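Side-chain contacts in histone-lysine N-methyltransferase SETMAR (Homo sapiens, PDB 3BO5), which methylates histone H3 through its SET domain and, fused to a mariner transposase region that binds DNA, acts in double-strand break repair: residues R116-V119 with V120-L124; L160-S163 with E164-R168. The protein carries 2 engineered substitutions. All blocks are in the same frame, centred on the assembly; numbering follows the deposited sequence.

Contact 1: R116-V119 with V120-L124; sequences RNRV and VQKGL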
loop_
_atom_site.group_PDB
_atom_site.type_symbol
_atom_site.label_atom_id
_atom_site.label_comp_id
_atom_site.label_asym_id
_atom_site.label_seq_id
_atom_site.Cartn_x
_atom_site.Cartn_y
_atom_site.Cartn_z
ATOM N N ARG A 116 -1.112 -19.639 7.361
ATOM C CA ARG A 116 -1.707 -19.061 6.137
ATOM C C ARG A 116 -2.222 -17.658 6.324
ATOM O O ARG A 116 -2.467 -16.991 5.303
ATOM C CB ARG A 116 -2.831 -19.918 5.560
ATOM C CG ARG A 116 -2.187 -21.142 4.883
ATOM C CD ARG A 116 -3.144 -22.328 4.866
ATOM N NE ARG A 116 -4.304 -22.174 3.994
ATOM C CZ ARG A 116 -5.168 -23.166 3.769
ATOM N NH1 ARG A 116 -6.205 -22.983 2.969
ATOM N NH2 ARG A 116 -4.985 -24.349 4.355
ATOM N N ASN A 117 -2.357 -17.223 7.576
ATOM C CA ASN A 117 -2.813 -15.857 7.828
ATOM C C ASN A 117 -1.647 -14.904 8.088
ATOM O O ASN A 117 -1.854 -13.882 8.773
ATOM C CB ASN A 117 -3.841 -15.812 8.984
ATOM C CG ASN A 117 -4.622 -14.548 9.019
ATOM O OD1 ASN A 117 -5.105 -14.105 7.986
ATOM N ND2 ASN A 117 -4.827 -14.009 10.225
ATOM N N ARG A 118 -0.470 -15.234 7.550
ATOM C CA ARG A 118 0.707 -14.315 7.545
ATOM C C ARG A 118 1.078 -14.157 6.095
ATOM O O ARG A 118 1.563 -15.122 5.476
ATOM C CB ARG A 118 1.884 -14.915 8.338
ATOM C CG ARG A 118 1.519 -15.234 9.780
ATOM C CD ARG A 118 2.659 -15.952 10.400
ATOM N NE ARG A 118 2.473 -16.291 11.833
ATOM C CZ ARG A 118 2.683 -15.478 12.843
ATOM N NH1 ARG A 118 2.949 -14.201 12.642
ATOM N NH2 ARG A 118 2.558 -15.971 14.107
ATOM N N VAL A 119 0.807 -12.985 5.543
ATOM C CA VAL A 119 1.032 -12.728 4.093
ATOM C C VAL A 119 1.659 -11.356 3.956
ATOM O O VAL A 119 2.836 -11.299 3.588
ATOM C CB VAL A 119 -0.221 -12.871 3.241
ATOM C CG1 VAL A 119 -0.044 -12.306 1.843
ATOM C CG2 VAL A 119 -0.613 -14.328 3.198
ATOM N N VAL A 120 0.955 -10.260 4.264
ATOM C CA VAL A 120 1.595 -8.923 4.075
ATOM C C VAL A 120 2.909 -8.840 4.841
ATOM O O VAL A 120 3.941 -8.302 4.389
ATOM C CB VAL A 120 0.628 -7.883 4.549
ATOM C CG1 VAL A 120 1.245 -6.461 4.576
ATOM C CG2 VAL A 120 -0.631 -7.929 3.643
ATOM N N GLN A 121 2.884 -9.443 6.028
ATOM C CA GLN A 121 4.079 -9.421 6.866
ATOM C C GLN A 121 5.340 -10.026 6.279
ATOM O O GLN A 121 6.444 -9.678 6.754
ATOM C CB GLN A 121 3.756 -10.080 8.227
ATOM C CG GLN A 121 3.565 -11.540 8.200
ATOM C CD GLN A 121 2.917 -11.978 9.472
ATOM O OE1 GLN A 121 3.575 -12.588 10.317
ATOM N NE2 GLN A 121 1.614 -11.702 9.617
ATOM N N LYS A 122 5.171 -10.970 5.339
ATOM C CA LYS A 122 6.270 -11.665 4.681
ATOM C C LYS A 122 7.049 -10.772 3.712
ATOM O O LYS A 122 8.117 -11.153 3.284
ATOM C CB LYS A 122 5.736 -12.887 3.920
ATOM C CG LYS A 122 5.212 -14.008 4.825
ATOM C CD LYS A 122 6.134 -14.210 6.025
ATOM C CE LYS A 122 5.860 -15.575 6.636
ATOM N NZ LYS A 122 6.109 -15.646 8.122
ATOM N N GLY A 123 6.467 -9.649 3.317
ATOM C CA GLY A 123 7.186 -8.698 2.444
ATOM C C GLY A 123 7.090 -8.999 0.969
ATOM O O GLY A 123 6.194 -9.783 0.527
ATOM N N LEU A 124 7.988 -8.373 0.219
ATOM C CA LEU A 124 7.906 -8.439 -1.267
ATOM C C LEU A 124 8.222 -9.820 -1.729
ATOM O O LEU A 124 9.158 -10.453 -1.212
ATOM C CB LEU A 124 8.912 -7.476 -1.945
ATOM C CG LEU A 124 8.747 -6.025 -1.538
ATOM C CD1 LEU A 124 9.516 -5.201 -2.536
ATOM C CD2 LEU A 124 7.270 -5.547 -1.514
HETATM O O HOH W 1 4.371 -11.524 1.213
#

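Contact 2: L160-S163 with E164-R168; sequences LGFS and EVQRR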
loop_
_atom_site.group_PDB
_atom_site.type_symbol
_atom_site.label_atom_id
_atom_site.label_comp_id
_atom_site.label_asym_id
_atom_site.label_seq_id
_atom_site.Cartn_x
_atom_site.Cartn_y
_atom_site.Cartn_z
ATOM N N LEU A 160 1.112 10.219 9.976
ATOM C CA LEU A 160 1.033 11.650 10.349
ATOM C C LEU A 160 -0.276 11.882 11.055
ATOM O O LEU A 160 -1.283 11.205 10.888
ATOM C CB LEU A 160 0.988 12.509 9.097
ATOM C CG LEU A 160 2.172 12.461 8.172
ATOM C CD1 LEU A 160 2.020 13.438 6.980
ATOM C CD2 LEU A 160 3.443 12.734 8.934
ATOM N N GLY A 161 -0.287 12.938 11.859
ATOM C CA GLY A 161 -1.567 13.426 12.301
ATOM C C GLY A 161 -2.229 14.387 11.311
ATOM O O GLY A 161 -1.590 14.941 10.394
ATOM N N PHE A 162 -3.527 14.626 11.572
ATOM C CA PHE A 162 -4.338 15.413 10.675
ATOM C C PHE A 162 -3.760 16.833 10.436
ATOM O O PHE A 162 -3.697 17.300 9.306
ATOM C CB PHE A 162 -5.759 15.480 11.255
ATOM C CG PHE A 162 -6.768 16.109 10.362
ATOM C CD1 PHE A 162 -7.855 15.355 9.958
ATOM C CD2 PHE A 162 -6.745 17.467 10.043
ATOM C CE1 PHE A 162 -8.840 15.954 9.144
ATOM C CE2 PHE A 162 -7.721 18.048 9.217
ATOM C CZ PHE A 162 -8.742 17.308 8.765
ATOM N N SER A 163 -3.349 17.497 11.530
ATOM C CA SER A 163 -2.843 18.872 11.386
ATOM C C SER A 163 -1.546 18.919 10.639
ATOM O O SER A 163 -1.335 19.854 9.835
ATOM C CB SER A 163 -2.765 19.611 12.707
ATOM O OG SER A 163 -4.024 19.547 13.294
ATOM N N GLU A 164 -0.686 17.898 10.881
ATOM C CA GLU A 164 0.552 17.810 10.099
ATOM C C GLU A 164 0.267 17.607 8.609
ATOM O O GLU A 164 0.947 18.136 7.767
ATOM C CB GLU A 164 1.438 16.715 10.644
ATOM C CG GLU A 164 2.663 16.510 9.788
ATOM C CD GLU A 164 3.703 17.616 9.966
ATOM O OE1 GLU A 164 3.547 18.510 10.875
ATOM O OE2 GLU A 164 4.652 17.618 9.161
ATOM N N VAL A 165 -0.745 16.792 8.330
ATOM C CA VAL A 165 -1.217 16.626 6.937
ATOM C C VAL A 165 -1.611 17.950 6.304
ATOM O O VAL A 165 -1.140 18.327 5.235
ATOM C CB VAL A 165 -2.336 15.612 6.816
ATOM C CG1 VAL A 165 -2.974 15.699 5.373
ATOM C CG2 VAL A 165 -1.683 14.233 7.053
ATOM N N GLN A 166 -2.450 18.683 7.034
ATOM C CA GLN A 166 -2.825 20.009 6.565
ATOM C C GLN A 166 -1.631 20.902 6.319
ATOM O O GLN A 166 -1.583 21.630 5.331
ATOM C CB GLN A 166 -3.686 20.708 7.595
ATOM C CG GLN A 166 -5.004 20.076 7.724
ATOM C CD GLN A 166 -5.831 20.285 6.461
ATOM O OE1 GLN A 166 -6.197 19.324 5.805
ATOM N NE2 GLN A 166 -6.092 21.559 6.105
ATOM N N ARG A 167 -0.685 20.890 7.235
ATOM C CA ARG A 167 0.505 21.686 7.120
ATOM C C ARG A 167 1.289 21.345 5.858
ATOM O O ARG A 167 1.722 22.230 5.123
ATOM C CB ARG A 167 1.311 21.487 8.399
ATOM C CG ARG A 167 2.204 22.650 8.795
ATOM C CD ARG A 167 3.220 22.256 9.870
ATOM N NE ARG A 167 4.049 21.115 9.424
ATOM C CZ ARG A 167 5.086 21.228 8.600
ATOM N NH1 ARG A 167 5.522 22.428 8.177
ATOM N NH2 ARG A 167 5.700 20.140 8.205
ATOM N N ARG A 168 1.480 20.051 5.588
ATOM C CA ARG A 168 2.249 19.650 4.419
ATOM C C ARG A 168 1.533 19.882 3.106
ATOM O O ARG A 168 2.142 20.278 2.103
ATOM C CB ARG A 168 2.585 18.147 4.536
ATOM C CG ARG A 168 3.454 17.841 5.715
ATOM C CD ARG A 168 3.916 16.388 5.715
ATOM N NE ARG A 168 4.844 16.118 6.805
ATOM C CZ ARG A 168 5.637 15.049 6.924
ATOM N NH1 ARG A 168 5.636 14.078 6.007
ATOM N NH2 ARG A 168 6.436 14.952 8.002
HETATM O O HOH W 2 -5.905 16.597 6.749
#

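Contact 1: R116-V119 with V120-L124
Arg118 and Gln121 make the polar side-chain contact of this turn: NH1 of Arg118 donates to OE1 of Gln121 over 2.9 Å. The donor lies in the carbonyl plane on a lone pair, and the oxygen sits at the guanidinium edge, although the guanidinium and amide planes stand 88° apart. NH1 also donates to the carbonyl O of Asn106, and NH2 to that of Cys111, while Gln121 NE2 turns to Cys105 O and Glu104 OE1, so both planar ends are fixed in rotation. A methionine in place of Arg118 would probably leave Gln121 OE1 and the carbonyls of Asn106 and Cys111 without their donor.

Van der Waals contact backs this bond. Gln121 CG takes the position between its own N and carbonyl carbon (chi1 71°), which brings the amide across the base of the arginine chain, with Gln121 CD 3.3 Å from Arg118 CB. The loop belongs to the pre-SET region, and the carbonyls held by Arg118 and Gln121 include those of Cys105 and Cys111, residues whose side chains are ligands of the triangular three-zinc cluster.

The backbone closes the turn as a short 3-10 segment. Lys122 N donates to Val119 O at 2.9 Å from above the carbonyl plane, and Gly123 N reaches Val120 O. A water bridges Val119 O and Gly123 O, donating to both. On the buried side, Val119 and Val120 both pack on Phe151 of strand 151-160.

Contact 2: L160-S163 with E164-R168
Leu160 lies across the guanidinium of Arg168, its CD2 3.7 Å above the plane and over the centre, while CD1 touches the arginine stem at CD. It also meets Val165, crossing it at about a right angle, with Leu160 CB standing 3.8 Å from Val165 CG2.

The edge of the same guanidinium faces Glu164. Arg168 NE donates to the anti lone pair of Glu164 OE2 at 2.8 Å. Arg167 grips the carboxylate side-on: its NH2 gives OE2 a nearly straight bond of 2.9 Å on the syn side, tilted 30° out of the carboxylate plane, and its NE reaches Glu164 OE1 from above that plane. Glu164 CG is anti to the backbone N (chi1 175°) and the chain then bends at chi2, bringing the carboxylate between the two arginines. Arg168 NH1 has further salt bridges to Asp198 and Glu158, so this guanidinium is shared among three carboxylates.

Phe162 and Gln166 run side by side in the same direction, ring and amide planes 30° apart, with Phe162 CE2 3.7 Å from Gln166 CG. A water sits over the centre of the ring and donates to Gln166 OE1.

Beneath the side chains, Val165 N, Gln166 N and Arg167 N bond to the carbonyls of Gly161, Phe162 and Ser163. These are the first turns of helix 162-169, with Gly161 at its N-cap position and an i to i+3 and i+4 salt-bridge network, directly after strand 151-160 of the SET domain.

In the fold
From the N terminus the chain passes through the zinc-cluster cysteines of the pre-SET region before reaching contact 1, which closes its tight turn between strands 102-103 and 128-132. It then runs through strands 128-132 and 138-142 and along strand 151-160, at whose far end contact 2 closes the first turns of helix 162-169. The two closures follow in series and neither nests nor crosses; their centres are about 30 Å apart, on opposite sides of the chain's centre. Strand 151-160 connects them indirectly: Val120 of contact 1 also packs on Glu154, whereas contact 2 lies at the other end of the same strand, and Val165 joins the helix to strand 193-199 through Phe196.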